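Local coordinates for Nadp(h)-dependent ketose reductase (Bemisia argentifolii, PDB 1E3J), which probably catalyses the NADP(H)-dependent reduction of fructose to sorbitol as a zinc-containing member of the alcohol dehydrogenase family, at residues F194-A199 with S235-L240; V45-H50 with F56-P61; V319-K324 with F332-K337; A188-A193 with L305-S310; V31-A36 with D134-L139. One frame throughout, in Å; residues are numbered along the deposited sequence.

Contact 1: F194-A199 with S235-L240; sequences FVVCTA and SAIGDL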
# COMPACT_ATOMS: atom_id res chain seq x y z
N PHE A 194 12.46 14.29 10.52
CA PHE A 194 13.57 15.21 10.78
C PHE A 194 13.34 16.18 9.61
O PHE A 194 13.22 15.73 8.46
CB PHE A 194 14.90 14.51 10.60
CG PHE A 194 16.09 15.42 10.74
CD1 PHE A 194 16.58 16.12 9.64
CD2 PHE A 194 16.74 15.56 11.99
CE1 PHE A 194 17.72 16.95 9.76
CE2 PHE A 194 17.86 16.36 12.13
CZ PHE A 194 18.36 17.07 11.01
N VAL A 195 13.29 17.48 9.89
CA VAL A 195 13.02 18.47 8.87
C VAL A 195 14.10 19.54 8.61
O VAL A 195 14.64 20.14 9.55
CB VAL A 195 11.72 19.20 9.20
CG1 VAL A 195 11.44 20.22 8.12
CG2 VAL A 195 10.52 18.19 9.29
N VAL A 196 14.36 19.80 7.34
CA VAL A 196 15.29 20.83 6.93
C VAL A 196 14.41 21.78 6.13
O VAL A 196 13.62 21.36 5.30
CB VAL A 196 16.38 20.31 5.97
CG1 VAL A 196 17.18 21.48 5.43
CG2 VAL A 196 17.30 19.40 6.69
N CYS A 197 14.55 23.07 6.40
CA CYS A 197 13.76 24.06 5.72
C CYS A 197 14.66 25.08 5.07
O CYS A 197 15.54 25.64 5.72
CB CYS A 197 12.83 24.74 6.69
SG CYS A 197 11.73 25.86 5.81
N THR A 198 14.41 25.32 3.80
CA THR A 198 15.19 26.23 2.95
C THR A 198 14.33 27.38 2.46
O THR A 198 13.21 27.15 2.03
CB THR A 198 15.64 25.45 1.71
OG1 THR A 198 16.97 24.96 1.91
CG2 THR A 198 15.54 26.26 0.47
N ALA A 199 14.85 28.61 2.48
CA ALA A 199 14.09 29.76 2.01
C ALA A 199 14.93 31.03 1.77
O ALA A 199 16.09 31.11 2.18
CB ALA A 199 12.99 30.07 2.98
N SER A 235 25.49 18.87 3.10
CA SER A 235 26.41 18.96 4.22
C SER A 235 25.72 19.27 5.53
O SER A 235 26.27 19.00 6.60
CB SER A 235 27.47 20.02 3.94
OG SER A 235 27.07 21.26 4.51
N ALA A 236 24.52 19.84 5.47
CA ALA A 236 23.80 20.20 6.68
C ALA A 236 23.08 19.05 7.36
O ALA A 236 22.57 19.19 8.48
CB ALA A 236 22.81 21.29 6.36
N ILE A 237 23.04 17.90 6.69
CA ILE A 237 22.34 16.76 7.24
C ILE A 237 23.07 15.48 6.94
O ILE A 237 24.13 15.50 6.33
CB ILE A 237 20.95 16.64 6.62
CG1 ILE A 237 21.08 16.40 5.12
CG2 ILE A 237 20.16 17.91 6.86
CD1 ILE A 237 19.74 16.27 4.41
N GLY A 238 22.48 14.36 7.34
CA GLY A 238 23.10 13.09 7.07
C GLY A 238 22.90 12.71 5.61
O GLY A 238 23.56 13.25 4.70
N ASP A 239 21.98 11.79 5.38
CA ASP A 239 21.68 11.34 4.03
C ASP A 239 20.80 12.40 3.41
O ASP A 239 20.36 13.35 4.06
CB ASP A 239 20.89 10.03 4.06
CG ASP A 239 21.18 9.14 2.84
OD1 ASP A 239 21.37 9.67 1.72
OD2 ASP A 239 21.19 7.90 3.03
N LEU A 240 20.55 12.22 2.12
CA LEU A 240 19.70 13.12 1.39
C LEU A 240 18.30 12.89 1.95
O LEU A 240 18.00 11.79 2.46
CB LEU A 240 19.75 12.74 -0.07
CG LEU A 240 21.18 12.81 -0.57
CD1 LEU A 240 21.26 12.09 -1.92
CD2 LEU A 240 21.60 14.27 -0.68

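Contact 2: V45-H50 with F56-P61; sequences VHYYEH and FIVKDP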
# COMPACT_ATOMS: atom_id res chain seq x y z
N VAL A 45 -6.15 35.96 -3.40
CA VAL A 45 -5.50 37.14 -3.97
C VAL A 45 -5.49 37.09 -5.50
O VAL A 45 -5.78 38.08 -6.16
CB VAL A 45 -4.04 37.27 -3.47
CG1 VAL A 45 -3.33 38.42 -4.19
CG2 VAL A 45 -4.04 37.50 -1.96
N HIS A 46 -5.16 35.93 -6.05
CA HIS A 46 -5.09 35.77 -7.49
C HIS A 46 -6.47 35.97 -8.13
O HIS A 46 -6.59 36.58 -9.20
CB HIS A 46 -4.52 34.41 -7.82
CG HIS A 46 -4.12 34.25 -9.25
ND1 HIS A 46 -5.03 34.20 -10.28
CD2 HIS A 46 -2.90 34.12 -9.82
CE1 HIS A 46 -4.40 34.04 -11.43
NE2 HIS A 46 -3.10 33.99 -11.18
N TYR A 47 -7.51 35.47 -7.49
CA TYR A 47 -8.84 35.68 -8.06
C TYR A 47 -9.11 37.18 -8.09
O TYR A 47 -9.66 37.72 -9.05
CB TYR A 47 -9.89 34.96 -7.21
CG TYR A 47 -10.07 33.52 -7.61
CD1 TYR A 47 -10.51 33.20 -8.90
CD2 TYR A 47 -9.78 32.48 -6.73
CE1 TYR A 47 -10.65 31.88 -9.31
CE2 TYR A 47 -9.92 31.13 -7.14
CZ TYR A 47 -10.35 30.85 -8.44
OH TYR A 47 -10.44 29.56 -8.92
N TYR A 48 -8.68 37.84 -7.01
CA TYR A 48 -8.83 39.27 -6.81
C TYR A 48 -8.13 40.15 -7.86
O TYR A 48 -8.73 41.07 -8.41
CB TYR A 48 -8.31 39.61 -5.41
CG TYR A 48 -8.21 41.07 -5.08
CD1 TYR A 48 -9.26 41.95 -5.34
CD2 TYR A 48 -7.07 41.57 -4.45
CE1 TYR A 48 -9.18 43.29 -4.97
CE2 TYR A 48 -6.98 42.91 -4.07
CZ TYR A 48 -8.03 43.76 -4.33
OH TYR A 48 -7.94 45.08 -3.94
N GLU A 49 -6.87 39.86 -8.14
CA GLU A 49 -6.10 40.62 -9.12
C GLU A 49 -6.51 40.36 -10.58
O GLU A 49 -6.77 41.30 -11.35
CB GLU A 49 -4.61 40.33 -8.99
CG GLU A 49 -3.99 40.65 -7.64
CD GLU A 49 -2.46 40.73 -7.71
OE1 GLU A 49 -1.96 41.64 -8.41
OE2 GLU A 49 -1.77 39.90 -7.08
N HIS A 50 -6.57 39.08 -10.94
CA HIS A 50 -6.89 38.67 -12.30
C HIS A 50 -8.32 38.20 -12.55
O HIS A 50 -8.69 37.92 -13.68
CB HIS A 50 -5.90 37.58 -12.71
CG HIS A 50 -4.47 37.93 -12.43
ND1 HIS A 50 -3.75 38.81 -13.23
CD2 HIS A 50 -3.64 37.58 -11.42
CE1 HIS A 50 -2.55 38.97 -12.71
NE2 HIS A 50 -2.45 38.24 -11.62
N PHE A 56 -10.73 28.38 -14.24
CA PHE A 56 -11.81 28.65 -13.30
C PHE A 56 -11.92 30.18 -13.25
O PHE A 56 -11.18 30.85 -12.53
CB PHE A 56 -11.45 28.11 -11.90
CG PHE A 56 -11.54 26.60 -11.78
CD1 PHE A 56 -10.59 25.77 -12.38
CD2 PHE A 56 -12.57 26.00 -11.04
CE1 PHE A 56 -10.68 24.37 -12.24
CE2 PHE A 56 -12.67 24.61 -10.91
CZ PHE A 56 -11.72 23.80 -11.51
N ILE A 57 -12.84 30.73 -14.04
CA ILE A 57 -13.02 32.18 -14.10
C ILE A 57 -14.29 32.70 -13.42
O ILE A 57 -15.37 32.09 -13.54
CB ILE A 57 -13.04 32.69 -15.56
CG1 ILE A 57 -14.19 32.02 -16.33
CG2 ILE A 57 -11.70 32.40 -16.23
CD1 ILE A 57 -14.21 32.34 -17.81
N VAL A 58 -14.14 33.82 -12.71
CA VAL A 58 -15.26 34.45 -12.01
C VAL A 58 -16.12 35.17 -13.04
O VAL A 58 -15.82 36.30 -13.43
CB VAL A 58 -14.78 35.46 -10.98
CG1 VAL A 58 -15.97 36.03 -10.21
CG2 VAL A 58 -13.78 34.79 -10.04
N LYS A 59 -17.17 34.50 -13.48
CA LYS A 59 -18.06 35.04 -14.49
C LYS A 59 -19.10 35.97 -13.88
O LYS A 59 -19.50 36.94 -14.50
CB LYS A 59 -18.75 33.89 -15.24
N ASP A 60 -19.52 35.65 -12.66
CA ASP A 60 -20.53 36.44 -11.94
C ASP A 60 -20.04 36.73 -10.51
O ASP A 60 -19.13 36.06 -10.02
CB ASP A 60 -21.85 35.67 -11.89
CG ASP A 60 -22.67 35.81 -13.18
OD1 ASP A 60 -22.30 36.64 -14.04
OD2 ASP A 60 -23.69 35.10 -13.32
N PRO A 61 -20.64 37.73 -9.83
CA PRO A 61 -20.21 38.04 -8.46
C PRO A 61 -20.16 36.78 -7.60
O PRO A 61 -21.06 35.94 -7.64
CB PRO A 61 -21.27 39.06 -7.99
CG PRO A 61 -22.45 38.78 -8.85
CD PRO A 61 -21.82 38.53 -10.20

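Contact 3: V319-K324 with F332-K337; sequences VTHSFK and FEAARK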
# COMPACT_ATOMS: atom_id res chain seq x y z
N VAL A 319 -0.40 33.61 12.20
CA VAL A 319 -1.13 34.82 11.88
C VAL A 319 -0.23 36.06 12.11
O VAL A 319 0.12 36.35 13.25
CB VAL A 319 -2.37 34.91 12.77
CG1 VAL A 319 -3.16 36.20 12.48
CG2 VAL A 319 -3.21 33.66 12.54
N THR A 320 0.18 36.76 11.05
CA THR A 320 1.00 37.96 11.23
C THR A 320 0.11 39.20 11.27
O THR A 320 0.40 40.16 11.98
CB THR A 320 2.06 38.14 10.11
OG1 THR A 320 1.46 37.89 8.83
CG2 THR A 320 3.24 37.19 10.31
N HIS A 321 -0.99 39.17 10.51
CA HIS A 321 -1.90 40.30 10.44
C HIS A 321 -3.34 39.88 10.71
O HIS A 321 -3.77 38.80 10.27
CB HIS A 321 -1.86 40.91 9.04
CG HIS A 321 -0.53 41.46 8.64
ND1 HIS A 321 0.58 40.66 8.45
CD2 HIS A 321 -0.13 42.73 8.39
CE1 HIS A 321 1.60 41.41 8.08
NE2 HIS A 321 1.20 42.67 8.04
N SER A 322 -4.08 40.73 11.40
CA SER A 322 -5.48 40.46 11.71
C SER A 322 -6.27 41.71 11.29
O SER A 322 -5.83 42.83 11.54
CB SER A 322 -5.67 40.22 13.21
OG SER A 322 -4.69 39.32 13.72
N PHE A 323 -7.41 41.51 10.64
CA PHE A 323 -8.28 42.59 10.18
C PHE A 323 -9.72 42.16 10.46
O PHE A 323 -10.01 40.96 10.57
CB PHE A 323 -8.17 42.82 8.66
CG PHE A 323 -6.82 43.31 8.19
CD1 PHE A 323 -6.53 44.69 8.12
CD2 PHE A 323 -5.84 42.41 7.78
CE1 PHE A 323 -5.29 45.15 7.66
CE2 PHE A 323 -4.60 42.85 7.32
CZ PHE A 323 -4.32 44.23 7.26
N LYS A 324 -10.61 43.14 10.57
CA LYS A 324 -12.03 42.88 10.76
C LYS A 324 -12.61 42.74 9.33
O LYS A 324 -11.94 43.09 8.35
CB LYS A 324 -12.68 44.04 11.50
CG LYS A 324 -12.19 44.19 12.95
N PHE A 332 -6.64 41.98 1.93
CA PHE A 332 -6.12 41.48 0.66
C PHE A 332 -4.88 42.24 0.21
O PHE A 332 -3.95 41.66 -0.35
CB PHE A 332 -7.19 41.53 -0.45
CG PHE A 332 -8.13 40.36 -0.43
CD1 PHE A 332 -8.95 40.13 0.67
CD2 PHE A 332 -8.17 39.47 -1.50
CE1 PHE A 332 -9.80 39.01 0.72
CE2 PHE A 332 -9.01 38.35 -1.47
CZ PHE A 332 -9.82 38.12 -0.36
N GLU A 333 -4.84 43.54 0.46
CA GLU A 333 -3.65 44.29 0.05
C GLU A 333 -2.44 43.76 0.81
O GLU A 333 -1.39 43.49 0.22
CB GLU A 333 -3.83 45.78 0.28
CG GLU A 333 -3.75 46.61 -0.99
CD GLU A 333 -2.41 46.45 -1.71
OE1 GLU A 333 -1.35 46.37 -1.03
OE2 GLU A 333 -2.41 46.43 -2.97
N ALA A 334 -2.59 43.60 2.12
CA ALA A 334 -1.49 43.07 2.93
C ALA A 334 -1.08 41.70 2.36
O ALA A 334 0.11 41.38 2.30
CB ALA A 334 -1.91 42.95 4.39
N ALA A 335 -2.06 40.90 1.93
CA ALA A 335 -1.75 39.58 1.37
C ALA A 335 -1.12 39.71 -0.01
O ALA A 335 -0.20 38.99 -0.35
CB ALA A 335 -3.00 38.72 1.29
N ARG A 336 -1.60 40.65 -0.81
CA ARG A 336 -1.05 40.82 -2.15
C ARG A 336 0.42 41.25 -2.12
O ARG A 336 1.21 40.72 -2.90
CB ARG A 336 -1.88 41.85 -2.94
CG ARG A 336 -1.54 41.90 -4.43
CD ARG A 336 -2.19 43.13 -5.09
NE ARG A 336 -1.65 44.37 -4.52
CZ ARG A 336 -0.39 44.78 -4.67
NH1 ARG A 336 0.48 44.06 -5.38
NH2 ARG A 336 0.02 45.90 -4.09
N LYS A 337 0.78 42.17 -1.21
CA LYS A 337 2.16 42.67 -1.10
C LYS A 337 3.20 41.61 -0.70
O LYS A 337 4.33 41.66 -1.18
CB LYS A 337 2.24 43.85 -0.12

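Contact 4: A188-A193 with L305-S310; sequences AKAYGA and LEMVAS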
# COMPACT_ATOMS: atom_id res chain seq x y z
N ALA A 188 5.09 17.75 9.13
CA ALA A 188 6.18 16.81 9.05
C ALA A 188 6.80 16.53 10.43
O ALA A 188 7.14 15.37 10.76
CB ALA A 188 7.22 17.31 8.07
N LYS A 189 6.93 17.58 11.25
CA LYS A 189 7.48 17.36 12.58
C LYS A 189 6.44 16.60 13.38
O LYS A 189 6.78 15.68 14.15
CB LYS A 189 7.80 18.68 13.29
CG LYS A 189 8.97 19.43 12.67
CD LYS A 189 10.27 18.64 12.76
CE LYS A 189 10.60 18.19 14.21
NZ LYS A 189 11.72 17.15 14.19
N ALA A 190 5.17 16.96 13.23
CA ALA A 190 4.17 16.22 13.97
C ALA A 190 4.19 14.73 13.55
O ALA A 190 3.86 13.86 14.34
CB ALA A 190 2.77 16.82 13.75
N TYR A 191 4.62 14.42 12.32
CA TYR A 191 4.64 13.02 11.93
C TYR A 191 5.90 12.31 12.34
O TYR A 191 6.10 11.15 11.98
CB TYR A 191 4.45 12.84 10.42
CG TYR A 191 3.02 12.69 10.07
CD1 TYR A 191 2.35 11.48 10.37
CD2 TYR A 191 2.30 13.73 9.51
CE1 TYR A 191 0.99 11.33 10.12
CE2 TYR A 191 0.93 13.58 9.24
CZ TYR A 191 0.28 12.36 9.56
OH TYR A 191 -1.06 12.16 9.34
N GLY A 192 6.79 13.00 13.06
CA GLY A 192 7.98 12.34 13.52
C GLY A 192 9.19 12.49 12.61
O GLY A 192 10.22 11.87 12.86
N ALA A 193 9.08 13.31 11.58
CA ALA A 193 10.23 13.46 10.67
C ALA A 193 11.31 14.39 11.18
O ALA A 193 11.10 15.20 12.09
CB ALA A 193 9.76 13.99 9.33
N LEU A 305 -6.71 18.70 13.11
CA LEU A 305 -7.32 19.11 14.36
C LEU A 305 -6.64 18.40 15.52
O LEU A 305 -6.31 19.04 16.52
CB LEU A 305 -8.81 18.80 14.32
CG LEU A 305 -9.52 18.96 15.67
CD1 LEU A 305 -9.50 20.41 16.14
CD2 LEU A 305 -10.94 18.44 15.51
N GLU A 306 -6.38 17.09 15.37
CA GLU A 306 -5.71 16.38 16.47
C GLU A 306 -4.31 16.93 16.70
O GLU A 306 -3.87 16.95 17.85
CB GLU A 306 -5.61 14.87 16.22
CG GLU A 306 -5.01 14.03 17.40
CD GLU A 306 -5.82 14.13 18.70
OE1 GLU A 306 -7.06 14.16 18.64
OE2 GLU A 306 -5.23 14.17 19.81
N MET A 307 -3.61 17.36 15.64
CA MET A 307 -2.27 17.94 15.86
C MET A 307 -2.38 19.23 16.71
O MET A 307 -1.59 19.45 17.64
CB MET A 307 -1.56 18.28 14.53
CG MET A 307 -1.23 17.09 13.65
SD MET A 307 -0.66 17.63 12.03
CE MET A 307 -0.29 16.09 11.24
N VAL A 308 -3.35 20.07 16.41
CA VAL A 308 -3.49 21.31 17.18
C VAL A 308 -4.02 21.04 18.60
O VAL A 308 -3.51 21.59 19.56
CB VAL A 308 -4.41 22.30 16.44
CG1 VAL A 308 -4.60 23.58 17.26
CG2 VAL A 308 -3.84 22.60 15.07
N ALA A 309 -5.04 20.18 18.72
CA ALA A 309 -5.67 19.86 20.01
C ALA A 309 -4.74 19.20 21.02
O ALA A 309 -4.82 19.46 22.22
CB ALA A 309 -6.92 18.97 19.79
N SER A 310 -3.84 18.35 20.54
CA SER A 310 -2.90 17.67 21.43
C SER A 310 -1.67 18.54 21.71
O SER A 310 -0.80 18.15 22.48
CB SER A 310 -2.47 16.35 20.79
OG SER A 310 -1.79 16.59 19.57

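Contact 5: V31-A36 with D134-L139; sequences VLLQMA and DFCHKL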
# COMPACT_ATOMS: atom_id res chain seq x y z
N VAL A 31 -25.86 23.08 8.18
CA VAL A 31 -25.96 23.84 9.41
C VAL A 31 -25.69 25.28 9.04
O VAL A 31 -25.02 25.56 8.05
CB VAL A 31 -24.94 23.43 10.46
CG1 VAL A 31 -25.28 22.04 11.02
CG2 VAL A 31 -23.54 23.46 9.86
N LEU A 32 -26.24 26.19 9.85
CA LEU A 32 -26.08 27.61 9.65
C LEU A 32 -24.97 28.04 10.56
O LEU A 32 -25.00 27.78 11.76
CB LEU A 32 -27.35 28.39 10.01
CG LEU A 32 -27.17 29.93 9.90
CD1 LEU A 32 -26.77 30.28 8.47
CD2 LEU A 32 -28.47 30.68 10.27
N LEU A 33 -24.00 28.73 9.99
CA LEU A 33 -22.88 29.20 10.79
C LEU A 33 -22.76 30.71 10.91
O LEU A 33 -22.94 31.44 9.92
CB LEU A 33 -21.58 28.72 10.17
CG LEU A 33 -21.41 27.20 10.04
CD1 LEU A 33 -20.15 26.90 9.22
CD2 LEU A 33 -21.32 26.59 11.44
N GLN A 34 -22.42 31.15 12.11
CA GLN A 34 -22.15 32.56 12.36
C GLN A 34 -20.63 32.53 12.24
O GLN A 34 -19.95 32.04 13.14
CB GLN A 34 -22.59 32.97 13.77
CG GLN A 34 -22.18 34.40 14.13
CD GLN A 34 -23.04 35.00 15.23
OE1 GLN A 34 -23.30 34.37 16.27
NE2 GLN A 34 -23.47 36.24 15.02
N MET A 35 -20.10 33.04 11.14
CA MET A 35 -18.67 32.96 10.92
C MET A 35 -17.85 33.63 11.98
O MET A 35 -18.31 34.59 12.62
CB MET A 35 -18.33 33.52 9.54
CG MET A 35 -19.04 32.77 8.40
SD MET A 35 -18.76 30.94 8.51
CE MET A 35 -17.04 30.93 8.07
N ALA A 36 -16.64 33.11 12.18
CA ALA A 36 -15.73 33.67 13.17
C ALA A 36 -14.41 34.20 12.56
O ALA A 36 -14.09 35.37 12.71
CB ALA A 36 -15.45 32.66 14.26
N ASP A 134 -21.53 17.35 7.57
CA ASP A 134 -20.46 16.38 7.70
C ASP A 134 -19.09 17.00 7.35
O ASP A 134 -18.05 16.34 7.49
CB ASP A 134 -20.74 15.15 6.83
CG ASP A 134 -20.86 15.49 5.38
OD1 ASP A 134 -21.55 16.48 5.05
OD2 ASP A 134 -20.29 14.76 4.55
N PHE A 135 -19.08 18.25 6.88
CA PHE A 135 -17.81 18.88 6.55
C PHE A 135 -17.53 20.02 7.50
O PHE A 135 -16.80 20.95 7.16
CB PHE A 135 -17.74 19.34 5.09
CG PHE A 135 -17.48 18.22 4.12
CD1 PHE A 135 -18.50 17.30 3.78
CD2 PHE A 135 -16.22 18.04 3.56
CE1 PHE A 135 -18.25 16.21 2.92
CE2 PHE A 135 -15.94 16.96 2.69
CZ PHE A 135 -16.97 16.04 2.36
N CYS A 136 -18.11 19.96 8.68
CA CYS A 136 -17.87 20.97 9.70
C CYS A 136 -17.35 20.13 10.85
O CYS A 136 -18.09 19.32 11.39
CB CYS A 136 -19.17 21.66 10.11
SG CYS A 136 -19.85 22.82 8.89
N HIS A 137 -16.11 20.35 11.25
CA HIS A 137 -15.48 19.59 12.30
C HIS A 137 -15.55 20.30 13.67
O HIS A 137 -14.96 21.37 13.89
CB HIS A 137 -14.04 19.31 11.88
CG HIS A 137 -13.93 18.74 10.50
ND1 HIS A 137 -13.85 17.38 10.26
CD2 HIS A 137 -13.98 19.33 9.28
CE1 HIS A 137 -13.86 17.16 8.95
NE2 HIS A 137 -13.93 18.32 8.33
N LYS A 138 -16.26 19.68 14.59
CA LYS A 138 -16.44 20.24 15.90
C LYS A 138 -15.11 20.45 16.56
O LYS A 138 -14.25 19.58 16.48
CB LYS A 138 -17.31 19.31 16.76
CG LYS A 138 -17.63 19.88 18.16
CD LYS A 138 -18.75 19.06 18.83
CE LYS A 138 -18.81 19.26 20.36
NZ LYS A 138 -19.12 20.66 20.79
N LEU A 139 -14.94 21.58 17.22
CA LEU A 139 -13.68 21.89 17.90
C LEU A 139 -13.81 21.63 19.39
O LEU A 139 -14.88 21.80 19.95
CB LEU A 139 -13.31 23.37 17.71
CG LEU A 139 -13.17 23.92 16.28
CD1 LEU A 139 -12.87 25.43 16.31
CD2 LEU A 139 -12.01 23.16 15.57

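Contact 1: F194-A199 with S235-L240
Ile237 lays its CG2 methyl against Val196 and reaches the ring rim of Phe194; CG2 makes both close approaches. The Val196 CG2 to Ile237 CG2 distance is 3.2 Å, tighter than two methyl groups normally allow, so the exact value is doubtful. Phe194 is met at its edge: its CE1 lies 3.9 Å from Ile237 CG2, which sits near the ring plane. Alternation puts Phe194 on the side of Val196; a chi1 of 176°, with CG anti to the backbone N, sets where the ring lies on that side. Val195, between them, points the other way and packs on helix 179-190. This is the Rossmann-type domain of the zinc-dependent dehydrogenases: 194-199 is an inner strand of the parallel sheet, flanked by strand 171-175 and strand 215-218. The other segment, 235-240, is the turn by which the chain leaves helix 226-236. Val215 of the neighbouring strand touches Phe194, Val196 and Ala236. Past the contact, Asp239 OD1 accepts from Leu240 N (2.7 Å) with its lone pair turned away from OD2.

Contact 2: V45-H50 with F56-P61
Tyr47 leans its ring out from helix 42-50 to meet Phe56 and Val58 of the loop that carries the chain on to strand 62-63. Both segments belong to the GroES-like catalytic domain of the alcohol dehydrogenase family, and the helix starts directly after the zinc ligand Cys41. In the first shell, the Tyr47 ring turns an edge to the Phe56 carbonyl: CE1 is 3.4 Å from Phe56 O, and the oxygen lies in the ring plane. No hydrogen bond is made here, but a ring C-H facing an oxygen edge-on is a mildly favourable polar meeting. Further out along the same ring, Tyr47 OH approaches Phe56 CB at 3.5 Å, while the phenyl ring of Phe56 turns off and packs on Thr118. Nearer the helix, Val58 CG2 comes obliquely to Tyr47 CD1, 3.8 Å away. The tyrosine reaches both loop residues because its CG lies anti to its own carbonyl carbon (chi1 -86°).

In the next shell, Leu10 of strand 6-12 touches both Tyr47 and Val58, and Ile53 and Pro119 add to the packing of the tyrosine. A backbone hydrogen bond between Val58 and Gly51 ties the loop back to the end of the helix. The zinc bound by Cys41, His66 and Glu67 is about 9 Å from the Tyr47 side chain. On the outer flank of the helix the His50 ring sets one atom over the His46 ring: His50 CD2 sits 3.6 Å above its plane, over its centre.

Contact 3: V319-K324 with F332-K337
Phe323 and His321 present their rings to the same methyl, CB of Ala334, from neighbouring inward-pointing positions of one strand. The segments are the first two elements of a beta-alpha-beta unit: strand 319-324, helix 328-337, then strand 344-348, which pairs with the first strand in parallel. Alternation along the strand puts His321 and Phe323 on the helix side; the CA atoms of His321 and Ala334 are 8.0 Å apart, with the alanine methyl reaching from the helix.

The two ring planes are nearly parallel, within about 11°; they differ in the part that meets the methyl. Phe323 brings up its far end, CZ and CE2, with Phe323 CZ 4.0 Å from Ala334 CB; the methyl lies obliquely to the ring. This reach follows from CG standing anti to the carbonyl carbon (chi1 -65°). His321 also meets the methyl obliquely, and more loosely, at 4.4 Å from its CD2 to Ala334 CB. A hydrogen bond at the other edge of the imidazole helps to fix its rotation: Thr320 OG1 lies in the ring plane, 2.9 Å from His321 ND1. The same Thr320 OG1 is hydrogen-bonded to Ile343 N, just before the third element of the unit.

Phe323 packs further on Asp330 and Ala331 of the helix and on Val345 of strand 344-348. On the helix, a salt bridge links residues one turn apart: Arg336 grips Glu333 side-on, NE and NH2 both 2.7 Å from the single oxygen OE2, which lies in the guanidinium plane.

Contact 4: A188-A193 with L305-S310
The C-terminal end of helix 179-190 of the Rossmann-type domain meets helix 301-309, which follows the last strand of the parallel sheet; Met307 joins them by reaching across to Ala190 and Tyr191. The methionine is extended beyond CG (chi2 170°), which stretches it straight from one helix to the other. Just short of its tip, Met307 SD rests 3.9 Å from Ala190 CB. At the tip itself, Met307 CE pushes up to the tyrosine ring, 3.4 Å from Tyr191 CE2. The methyl comes in obliquely, and the two side chains cross at about a right angle, so the thioether chain does not lie along the ring.

Around this pair, Val158 of helix 151-164 packs on Met307, and Cys161 and Arg162 of the same helix pack on Tyr191. Leu168 of the second subunit touches both Met307 and Tyr191, which places the contact beside a subunit interface.

Each helix also finishes with its own polar closure. Ser310 OG donates to Glu306 O at 2.7 Å, so that this carbonyl accepts from both the hydroxyl and Ser310 N. On the other helix, Lys189 curls round to give NZ to Ala193 O at 2.9 Å, within the carbonyl plane, and the same ammonium forms a salt bridge with Asp214. There the chain turns at Gly192, whose positive phi of 94° allows two backbone bonds back into the last turn, Ala193 N to Ala188 O and Gly192 N to Lys189 O. That pairing is the Schellman motif, here the turn leading from the helix to strand 194-199.

Contact 5: V31-A36 with D134-L139
Cys136 points its thiol between Val31 and Leu33, and these apolar touches make up the direct contact. Its SG lies 3.9 Å from Val31 CG2 and 4.1 Å from Leu33 CD1, distances of ordinary van der Waals packing. Val31 and Leu33, two apart on one strand, share a side, so sulfur meets one methyl from each. SG stands anti to the carbonyl carbon of Cys136 (chi1 -73°), which carries it out toward both.

No backbone hydrogen bond joins the two segments, although both belong to the mixed sheet of the GroES-like domain. Strand 87-90 pairs with 136-138, whereas strand 30-40 pairs with 67-75 and 128-132; the contact therefore joins strands that are not paired with each other, consistent with packing across the interior of a curved sheet. Val88 touches both Leu33 and Cys136 there, and His131 also packs on the cysteine.

Charged and polar groups keep to the flanks of 134-139. Asp134 OD1 forms a salt bridge with Arg97, Lys138 NZ another with Asp86, and His137 NE2 is hydrogen-bonded to Glu91. Lys103 of the third subunit donates to Asp134 O and makes a cation-pi contact with the Phe135 ring.

How the contacts relate
Contact 5 is the fully buried one, sulfur on methyls between strands of the mixed sheet; contact 3 is a surface contact, and contacts 1, 2 and 4 are partly buried. Contacts 2, 3 and 5 belong to the part of the fold built on that sheet; contact 1 lies in the Rossmann-type half, and contact 4 joins a helix of that half to helix 301-309. None has a hydrogen bond across its segments; four are mainly methyl, ring or sulfur packing, while contact 2 also sets a tyrosine edge against a carbonyl. Val45 against Ala335 links contacts 2 and 3, Val195 joins contact 1 to the helix of contact 4, and Leu305 on Leu139 bridges contacts 4 and 5.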